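Local coordinates for protein escJ (Escherichia coli, PDB 1YJ7) that probably forms part of the ring-shaped membrane platform on which the type III secretion system is assembled, at residues V26-E31 and L40-A45; D66-F71 and N84-Y89; I106-S111 and V126-S131. The protein carries 3 engineered substitutions. One frame throughout, in Å; residues are numbered along the deposited sequence.

Contact 1. Residues V26-E31 and L40-A45. Engineered in segment 40-45: Ala43 (natural residue Glu), Ala44 (natural residue Lys), Ala45 (natural residue Glu).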
loop_
_atom_site.group_PDB
_atom_site.type_symbol
_atom_site.label_atom_id
_atom_site.label_comp_id
_atom_site.label_asym_id
_atom_site.label_seq_id
_atom_site.Cartn_x
_atom_site.Cartn_y
_atom_site.Cartn_z
ATOM N N VAL D 26 26.940 14.646 14.004
ATOM C CA VAL D 26 25.882 14.094 14.826
ATOM C C VAL D 26 26.518 13.212 15.885
ATOM O O VAL D 26 27.285 12.324 15.556
ATOM C CB VAL D 26 24.895 13.242 13.993
ATOM C CG1 VAL D 26 23.888 12.515 14.903
ATOM C CG2 VAL D 26 24.198 14.099 12.980
ATOM N N ASN D 27 26.149 13.438 17.137
ATOM C CA ASN D 27 26.647 12.663 18.274
ATOM C C ASN D 27 25.945 11.299 18.304
ATOM O O ASN D 27 24.806 11.172 18.744
ATOM C CB ASN D 27 26.448 13.477 19.580
ATOM C CG ASN D 27 26.397 12.619 20.852
ATOM O OD1 ASN D 27 26.937 11.510 20.915
ATOM N ND2 ASN D 27 25.752 13.159 21.883
ATOM N N VAL D 28 26.644 10.273 17.843
ATOM C CA VAL D 28 26.088 8.925 17.831
ATOM C C VAL D 28 26.901 8.000 18.739
ATOM O O VAL D 28 28.117 8.111 18.855
ATOM C CB VAL D 28 25.922 8.368 16.372
ATOM C CG1 VAL D 28 27.124 8.657 15.522
ATOM C CG2 VAL D 28 25.615 6.865 16.364
ATOM N N SER D 29 26.198 7.115 19.416
ATOM C CA SER D 29 26.820 6.116 20.258
ATOM C C SER D 29 26.410 4.730 19.799
ATOM O O SER D 29 25.298 4.516 19.311
ATOM C CB SER D 29 26.456 6.348 21.721
ATOM O OG SER D 29 25.067 6.258 21.906
ATOM N N LYS D 30 27.338 3.791 19.941
ATOM C CA LYS D 30 27.150 2.427 19.503
ATOM C C LYS D 30 27.388 1.492 20.675
ATOM O O LYS D 30 28.320 1.698 21.450
ATOM C CB LYS D 30 28.126 2.097 18.374
ATOM C CG LYS D 30 27.893 0.728 17.769
ATOM C CD LYS D 30 28.675 0.523 16.478
ATOM C CE LYS D 30 30.202 0.486 16.733
ATOM N NZ LYS D 30 30.985 0.512 15.440
ATOM N N GLU D 31 26.547 0.480 20.803
ATOM C CA GLU D 31 26.737 -0.567 21.794
ATOM C C GLU D 31 26.503 -1.926 21.157
ATOM O O GLU D 31 25.671 -2.084 20.258
ATOM C CB GLU D 31 25.857 -0.332 23.051
ATOM C CG GLU D 31 24.420 -0.809 22.967
ATOM C CD GLU D 31 23.456 0.024 23.824
ATOM O OE1 GLU D 31 22.355 0.370 23.315
ATOM O OE2 GLU D 31 23.791 0.329 25.007
ATOM N N LEU D 40 22.708 1.559 17.393
ATOM C CA LEU D 40 23.044 2.962 17.317
ATOM C C LEU D 40 21.981 3.824 17.970
ATOM O O LEU D 40 20.800 3.557 17.804
ATOM C CB LEU D 40 23.189 3.420 15.858
ATOM C CG LEU D 40 24.303 2.762 15.069
ATOM C CD1 LEU D 40 24.292 3.283 13.635
ATOM C CD2 LEU D 40 25.663 2.994 15.723
ATOM N N SER D 41 22.424 4.847 18.696
ATOM C CA SER D 41 21.568 5.846 19.339
ATOM C C SER D 41 22.148 7.234 19.167
ATOM O O SER D 41 23.325 7.401 18.885
ATOM C CB SER D 41 21.408 5.545 20.842
ATOM O OG SER D 41 21.120 4.181 21.059
ATOM N N VAL D 42 21.316 8.253 19.321
ATOM C CA VAL D 42 21.750 9.630 19.174
ATOM C C VAL D 42 21.081 10.467 20.246
ATOM O O VAL D 42 20.061 10.065 20.798
ATOM C CB VAL D 42 21.366 10.214 17.790
ATOM C CG1 VAL D 42 22.164 9.542 16.694
ATOM C CG2 VAL D 42 19.835 10.070 17.552
ATOM N N ALA D 43 21.654 11.630 20.530
ATOM C CA ALA D 43 21.008 12.626 21.387
ATOM C C ALA D 43 19.657 12.987 20.796
ATOM O O ALA D 43 19.536 13.101 19.572
ATOM C CB ALA D 43 21.877 13.871 21.492
ATOM N N ALA D 44 18.643 13.169 21.653
ATOM C CA ALA D 44 17.302 13.508 21.187
ATOM C C ALA D 44 17.280 14.741 20.292
ATOM O O ALA D 44 16.502 14.810 19.351
ATOM C CB ALA D 44 16.335 13.710 22.386
ATOM N N ALA D 45 18.137 15.712 20.588
ATOM C CA ALA D 45 18.165 16.972 19.853
ATOM C C ALA D 45 18.707 16.779 18.433
ATOM O O ALA D 45 18.511 17.627 17.564
ATOM C CB ALA D 45 18.999 18.001 20.608
HETATM O O HOH W 1 23.414 2.663 21.252
#

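Contact 2. Residues D66-F71 and N84-Y89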
loop_
_atom_site.group_PDB
_atom_site.type_symbol
_atom_site.label_atom_id
_atom_site.label_comp_id
_atom_site.label_asym_id
_atom_site.label_seq_id
_atom_site.Cartn_x
_atom_site.Cartn_y
_atom_site.Cartn_z
ATOM N N ASP D 66 15.310 -13.280 -2.376
ATOM C CA ASP D 66 16.399 -14.216 -2.511
ATOM C C ASP D 66 15.877 -15.355 -3.384
ATOM O O ASP D 66 14.839 -15.928 -3.096
ATOM C CB ASP D 66 16.785 -14.717 -1.114
ATOM C CG ASP D 66 17.952 -15.693 -1.121
ATOM O OD1 ASP D 66 18.409 -16.037 -0.003
ATOM O OD2 ASP D 66 18.469 -16.183 -2.146
ATOM N N ILE D 67 16.588 -15.674 -4.457
ATOM C CA ILE D 67 16.174 -16.767 -5.341
ATOM C C ILE D 67 16.030 -18.097 -4.589
ATOM O O ILE D 67 15.183 -18.906 -4.929
ATOM C CB ILE D 67 17.161 -16.913 -6.525
ATOM C CG1 ILE D 67 16.641 -17.917 -7.549
ATOM C CG2 ILE D 67 18.575 -17.264 -6.046
ATOM C CD1 ILE D 67 17.404 -17.844 -8.874
ATOM N N GLU D 68 16.852 -18.308 -3.570
ATOM C CA GLU D 68 16.814 -19.556 -2.800
ATOM C C GLU D 68 15.615 -19.638 -1.853
ATOM O O GLU D 68 15.298 -20.719 -1.344
ATOM C CB GLU D 68 18.126 -19.739 -2.023
ATOM C CG GLU D 68 19.330 -20.000 -2.915
ATOM C CD GLU D 68 19.205 -21.294 -3.692
ATOM O OE1 GLU D 68 19.027 -21.247 -4.936
ATOM O OE2 GLU D 68 19.264 -22.366 -3.056
ATOM N N VAL D 69 14.967 -18.503 -1.608
ATOM C CA VAL D 69 13.710 -18.470 -0.861
ATOM C C VAL D 69 12.512 -18.641 -1.793
ATOM O O VAL D 69 11.619 -19.433 -1.501
ATOM C CB VAL D 69 13.571 -17.159 -0.060
ATOM C CG1 VAL D 69 12.199 -17.078 0.627
ATOM C CG2 VAL D 69 14.695 -17.046 0.957
ATOM N N ILE D 70 12.490 -17.908 -2.906
ATOM C CA ILE D 70 11.431 -18.036 -3.917
ATOM C C ILE D 70 11.375 -19.457 -4.503
ATOM O O ILE D 70 10.293 -19.985 -4.745
ATOM C CB ILE D 70 11.617 -16.986 -5.058
ATOM C CG1 ILE D 70 11.583 -15.549 -4.509
ATOM C CG2 ILE D 70 10.555 -17.158 -6.148
ATOM C CD1 ILE D 70 10.457 -15.278 -3.505
ATOM N N PHE D 71 12.545 -20.064 -4.711
ATOM C CA PHE D 71 12.666 -21.412 -5.275
ATOM C C PHE D 71 13.580 -22.266 -4.375
ATOM O O PHE D 71 14.743 -22.496 -4.714
ATOM C CB PHE D 71 13.266 -21.356 -6.683
ATOM C CG PHE D 71 12.435 -20.613 -7.694
ATOM C CD1 PHE D 71 12.991 -19.579 -8.440
ATOM C CD2 PHE D 71 11.110 -20.964 -7.927
ATOM C CE1 PHE D 71 12.241 -18.900 -9.380
ATOM C CE2 PHE D 71 10.352 -20.286 -8.864
ATOM C CZ PHE D 71 10.914 -19.252 -9.593
ATOM N N ASN D 84 16.712 -23.035 -14.925
ATOM C CA ASN D 84 17.315 -22.032 -15.770
ATOM C C ASN D 84 17.487 -20.699 -15.029
ATOM O O ASN D 84 18.441 -19.983 -15.286
ATOM C CB ASN D 84 16.491 -21.813 -17.030
ATOM C CG ASN D 84 16.565 -23.001 -18.003
ATOM O OD1 ASN D 84 15.975 -22.954 -19.100
ATOM N ND2 ASN D 84 17.268 -24.069 -17.604
ATOM N N ALA D 85 16.562 -20.374 -14.123
ATOM C CA ALA D 85 16.699 -19.137 -13.331
ATOM C C ALA D 85 17.894 -19.255 -12.398
ATOM O O ALA D 85 18.598 -18.277 -12.167
ATOM C CB ALA D 85 15.438 -18.857 -12.523
ATOM N N LYS D 86 18.116 -20.459 -11.865
ATOM C CA LYS D 86 19.240 -20.708 -10.974
ATOM C C LYS D 86 20.562 -20.691 -11.746
ATOM O O LYS D 86 21.551 -20.152 -11.258
ATOM C CB LYS D 86 19.047 -22.012 -10.183
ATOM C CG LYS D 86 18.092 -21.818 -9.005
ATOM C CD LYS D 86 17.889 -23.056 -8.177
ATOM C CE LYS D 86 16.776 -22.828 -7.163
ATOM N NZ LYS D 86 16.750 -23.838 -6.063
ATOM N N ILE D 87 20.565 -21.253 -12.954
ATOM C CA ILE D 87 21.739 -21.202 -13.829
ATOM C C ILE D 87 22.075 -19.748 -14.210
ATOM O O ILE D 87 23.240 -19.359 -14.235
ATOM C CB ILE D 87 21.501 -22.067 -15.107
ATOM C CG1 ILE D 87 21.501 -23.568 -14.757
ATOM C CG2 ILE D 87 22.510 -21.741 -16.194
ATOM C CD1 ILE D 87 22.854 -24.134 -14.363
ATOM N N ASN D 88 21.052 -18.956 -14.525
ATOM C CA ASN D 88 21.240 -17.548 -14.864
ATOM C C ASN D 88 21.819 -16.776 -13.694
ATOM O O ASN D 88 22.688 -15.937 -13.871
ATOM C CB ASN D 88 19.888 -16.918 -15.239
ATOM C CG ASN D 88 20.024 -15.559 -15.862
ATOM O OD1 ASN D 88 20.584 -15.428 -16.955
ATOM N ND2 ASN D 88 19.471 -14.516 -15.189
ATOM N N TYR D 89 21.314 -17.064 -12.503
ATOM C CA TYR D 89 21.748 -16.389 -11.282
ATOM C C TYR D 89 23.201 -16.719 -10.983
ATOM O O TYR D 89 24.006 -15.830 -10.671
ATOM C CB TYR D 89 20.844 -16.808 -10.125
ATOM C CG TYR D 89 21.325 -16.410 -8.757
ATOM C CD1 TYR D 89 21.241 -15.082 -8.322
ATOM C CD2 TYR D 89 21.837 -17.353 -7.880
ATOM C CE1 TYR D 89 21.673 -14.714 -7.058
ATOM C CE2 TYR D 89 22.256 -16.998 -6.608
ATOM C CZ TYR D 89 22.173 -15.676 -6.211
ATOM O OH TYR D 89 22.591 -15.318 -4.947
HETATM O O HOH W 2 21.308 -16.937 -2.746
#

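Contact 3. Residues I106-S111 and V126-S131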
loop_
_atom_site.group_PDB
_atom_site.type_symbol
_atom_site.label_atom_id
_atom_site.label_comp_id
_atom_site.label_asym_id
_atom_site.label_seq_id
_atom_site.Cartn_x
_atom_site.Cartn_y
_atom_site.Cartn_z
ATOM N N ILE D 106 34.123 -1.364 -6.321
ATOM C CA ILE D 106 33.698 -1.640 -4.946
ATOM C C ILE D 106 32.306 -2.250 -4.812
ATOM O O ILE D 106 31.926 -2.759 -3.752
ATOM C CB ILE D 106 33.913 -0.389 -4.052
ATOM C CG1 ILE D 106 32.931 0.720 -4.417
ATOM C CG2 ILE D 106 35.355 0.063 -4.170
ATOM C CD1 ILE D 106 33.090 1.983 -3.541
ATOM N N ASP D 107 31.520 -2.230 -5.888
ATOM C CA ASP D 107 30.235 -2.924 -5.906
ATOM C C ASP D 107 29.867 -3.142 -7.380
ATOM O O ASP D 107 30.364 -2.426 -8.235
ATOM C CB ASP D 107 29.158 -2.127 -5.157
ATOM C CG ASP D 107 27.978 -2.970 -4.715
ATOM O OD1 ASP D 107 27.110 -2.417 -3.989
ATOM O OD2 ASP D 107 27.789 -4.163 -5.029
ATOM N N CYS D 108 29.079 -4.178 -7.658
ATOM C CA CYS D 108 28.738 -4.573 -9.028
ATOM C C CYS D 108 27.393 -5.281 -9.014
ATOM O O CYS D 108 27.137 -6.127 -8.140
ATOM C CB CYS D 108 29.818 -5.535 -9.611
ATOM S SG CYS D 108 29.541 -5.972 -11.335
ATOM N N SER D 109 26.521 -4.961 -9.974
ATOM C CA SER D 109 25.328 -5.734 -10.214
ATOM C C SER D 109 25.241 -6.076 -11.683
ATOM O O SER D 109 25.491 -5.232 -12.525
ATOM C CB SER D 109 24.064 -4.972 -9.810
ATOM O OG SER D 109 23.891 -4.957 -8.411
ATOM N N VAL D 110 24.900 -7.325 -11.963
ATOM C CA VAL D 110 24.689 -7.802 -13.325
ATOM C C VAL D 110 23.318 -8.446 -13.384
ATOM O O VAL D 110 22.988 -9.323 -12.567
ATOM C CB VAL D 110 25.760 -8.843 -13.736
ATOM C CG1 VAL D 110 25.444 -9.402 -15.123
ATOM C CG2 VAL D 110 27.126 -8.212 -13.708
ATOM N N SER D 111 22.501 -8.008 -14.347
ATOM C CA SER D 111 21.242 -8.669 -14.632
ATOM C C SER D 111 21.287 -9.163 -16.071
ATOM O O SER D 111 21.459 -8.355 -16.999
ATOM C CB SER D 111 20.051 -7.723 -14.424
ATOM O OG SER D 111 18.830 -8.417 -14.656
ATOM N N VAL D 126 24.725 -3.982 -16.608
ATOM C CA VAL D 126 25.874 -4.025 -15.709
ATOM C C VAL D 126 26.038 -2.672 -15.050
ATOM O O VAL D 126 26.242 -1.662 -15.737
ATOM C CB VAL D 126 27.153 -4.369 -16.473
ATOM C CG1 VAL D 126 28.342 -4.459 -15.508
ATOM C CG2 VAL D 126 26.971 -5.662 -17.226
ATOM N N LEU D 127 25.931 -2.650 -13.722
ATOM C CA LEU D 127 26.173 -1.446 -12.929
ATOM C C LEU D 127 27.429 -1.674 -12.096
ATOM O O LEU D 127 27.557 -2.694 -11.391
ATOM C CB LEU D 127 24.998 -1.161 -12.012
ATOM C CG LEU D 127 25.160 0.027 -11.055
ATOM C CD1 LEU D 127 25.304 1.341 -11.799
ATOM C CD2 LEU D 127 23.996 0.057 -10.100
ATOM N N VAL D 128 28.375 -0.756 -12.222
ATOM C CA VAL D 128 29.641 -0.838 -11.496
ATOM C C VAL D 128 29.809 0.417 -10.664
ATOM O O VAL D 128 29.693 1.533 -11.155
ATOM C CB VAL D 128 30.835 -0.989 -12.452
ATOM C CG1 VAL D 128 32.174 -1.059 -11.684
ATOM C CG2 VAL D 128 30.653 -2.200 -13.353
ATOM N N ILE D 129 30.081 0.229 -9.378
ATOM C CA ILE D 129 30.346 1.327 -8.481
ATOM C C ILE D 129 31.847 1.348 -8.239
ATOM O O ILE D 129 32.441 0.320 -7.906
ATOM C CB ILE D 129 29.626 1.149 -7.118
ATOM C CG1 ILE D 129 28.112 0.950 -7.277
ATOM C CG2 ILE D 129 29.909 2.375 -6.227
ATOM C CD1 ILE D 129 27.386 2.024 -8.173
ATOM N N SER D 130 32.464 2.506 -8.429
ATOM C CA SER D 130 33.883 2.663 -8.188
ATOM C C SER D 130 34.209 3.457 -6.937
ATOM O O SER D 130 33.401 4.214 -6.402
ATOM C CB SER D 130 34.555 3.327 -9.387
ATOM O OG SER D 130 34.393 4.735 -9.349
ATOM N N SER D 131 35.442 3.276 -6.480
ATOM C CA SER D 131 36.026 4.176 -5.494
ATOM C C SER D 131 35.898 5.615 -6.032
ATOM O O SER D 131 36.044 5.834 -7.238
ATOM C CB SER D 131 37.488 3.838 -5.252
ATOM O OG SER D 131 37.676 2.433 -5.124
#

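Contact 1. Residues V26-E31 and L40-A45
Val28 and Leu40 meet in the apolar centre, Val28 CG2 lying 3.9 Å from Leu40 CD2. Val28 also pairs directly with Val42, whose CG1 rests near Val28 CB. Val28, Leu40 and Val42 share the sheet face that packs on helices 11-23 and 47-56: Val28 touches Leu21 and Leu22, and Val42 touches Phe47. Val26 packs beside them from the loop, its CG1 3.9 Å from Val42 CG1, where the two valines cross obliquely. Leu40 CD2 reaches outward along the aliphatic part of Lys30, 3.7 Å from Lys30 CB. The two chains run alongside in the same direction. The lysine turns at chi3 (67°), which carries its amino end off the leucine.

The backbones form an antiparallel hairpin. Ser29 N donates to Ser41 O at 2.9 Å, and Ser41 N returns the bond to Ser29 O at 3.0 Å. On the opposite face Ser29 OG points across to Ser41 CB, 3.9 Å away. Ser41 OG turns aside to a water at 2.8 Å, which reaches Ser29 O. At the other end of the pair, engineered Ala43 places CB 4.0 Å from Asn27 ND2. The chemistry implies a two-sided hairpin: an apolar face against helices, with Lys30 at its margin, and a polar serine face.

Contact 2. Residues D66-F71 and N84-Y89
Ile67 packs against Ala85, Lys86 and Tyr89, setting the one-turn helix 67-70, N-capped by Asp66, on the side of the long helix 80-99. The apolar part centres on Ile67. Its CG2 makes a CH-pi contact over the face of the Tyr89 ring, 3.7 Å from the ring centroid and 10° off the normal. Its other branch has CG1 anti to the backbone N (chi1 -172°), which carries CD1 to the long helix, 3.5 Å from Ala85 O and close to Tyr89 CB. Leu90 of the second subunit also packs on Ile67.

The charged part is carried by Lys86. Its chain is extended beyond CG and runs past Ile67 to the C-terminal end of the short helix. There NZ donates to Phe71 O at 2.8 Å, and CE lies against Phe71 CB. Glu68 crosses the lysine at about a right angle and makes a long salt bridge, OE1 to Lys86 NZ 3.6 Å.

At the other end is the cap. Asp66 OD2 accepts from Glu68 N at 3.0 Å, met from above the carboxylate plane. A water donates to the same Asp66 OD2 and bonds Tyr89 OH, each at 3.0 Å.

Contact 3. Residues I106-S111 and V126-S131
Ile106 and Ile129 touch at one end of this strand pair, and their backbones are bonded there too. Ile106 N donates to Ile129 O at 2.9 Å, and Asp107 N adds a weak bond to the same oxygen. Further along, Ile129 N donates to Asp107 O. Ser109 and Leu127 then bond each other twice: Ser109 N to Leu127 O and Leu127 N to Ser109 O are both 2.9 Å. Leu127 O also receives the CA-H of Cys108, with Cys108 CA 3.2 Å away.

The two strands form an antiparallel hairpin, their axes at 176°. Ile106 and Asp107 both face Ile129, a classic beta bulge near the start of strand 105-113. The hairpin is part of a mixed sheet, in which strand 159-165 runs parallel to 123-130 on its other side.

Apolar contacts differ between the faces. Cys108, Val110, Val126 and Val128 share one face, and helix 80-99 covers part of it through Ile95 and Leu99. Here Val110 CG2 is 4.3 Å from Val126 CG1. On the other face Asp107 CB lies 3.8 Å from Ile129 CB. At the strand end beside the bulge, Ile106 crosses Ile129 at about a right angle, its CG1 3.9 Å from Ile129 CG2. That CG1 sits between the backbone N and the carbonyl carbon (chi1 70°). With the chain extended beyond CG1, Ile106 CD1 comes 3.6 Å from Ser130 O.

Asp107 and Ser109 also meet the second subunit. Asp107 OD2 accepts from Cys108 N, 31° out of the carboxylate plane, and also makes a salt bridge to Lys101 of the second subunit. Ser109 OG is hydrogen-bonded to that same Lys101. Leu98 and Ile102 of that subunit pack on Ser109 and Leu127.

From the N terminus, strand 3-9 and helix 11-23 come first. Contact 1 then closes the hairpin of strands 28-32 and 38-42 in the three-stranded antiparallel sheet. Helix 47-56 follows, and the chain runs on to helix 67-70. Contact 2 ties that short helix to helix 80-99 across a partly unmodelled loop. Helix 80-99 leads to strand 105-113, where contact 3 closes the second hairpin, whose loop is also partly unmodelled. The three contacts follow in series; none nests or crosses. Contact 1 stands apart, its centre 40 Å from that of contact 2 and 32 Å from that of contact 3. Contacts 2 and 3 come within about 6 Å at their nearest atoms, and both touch the second subunit.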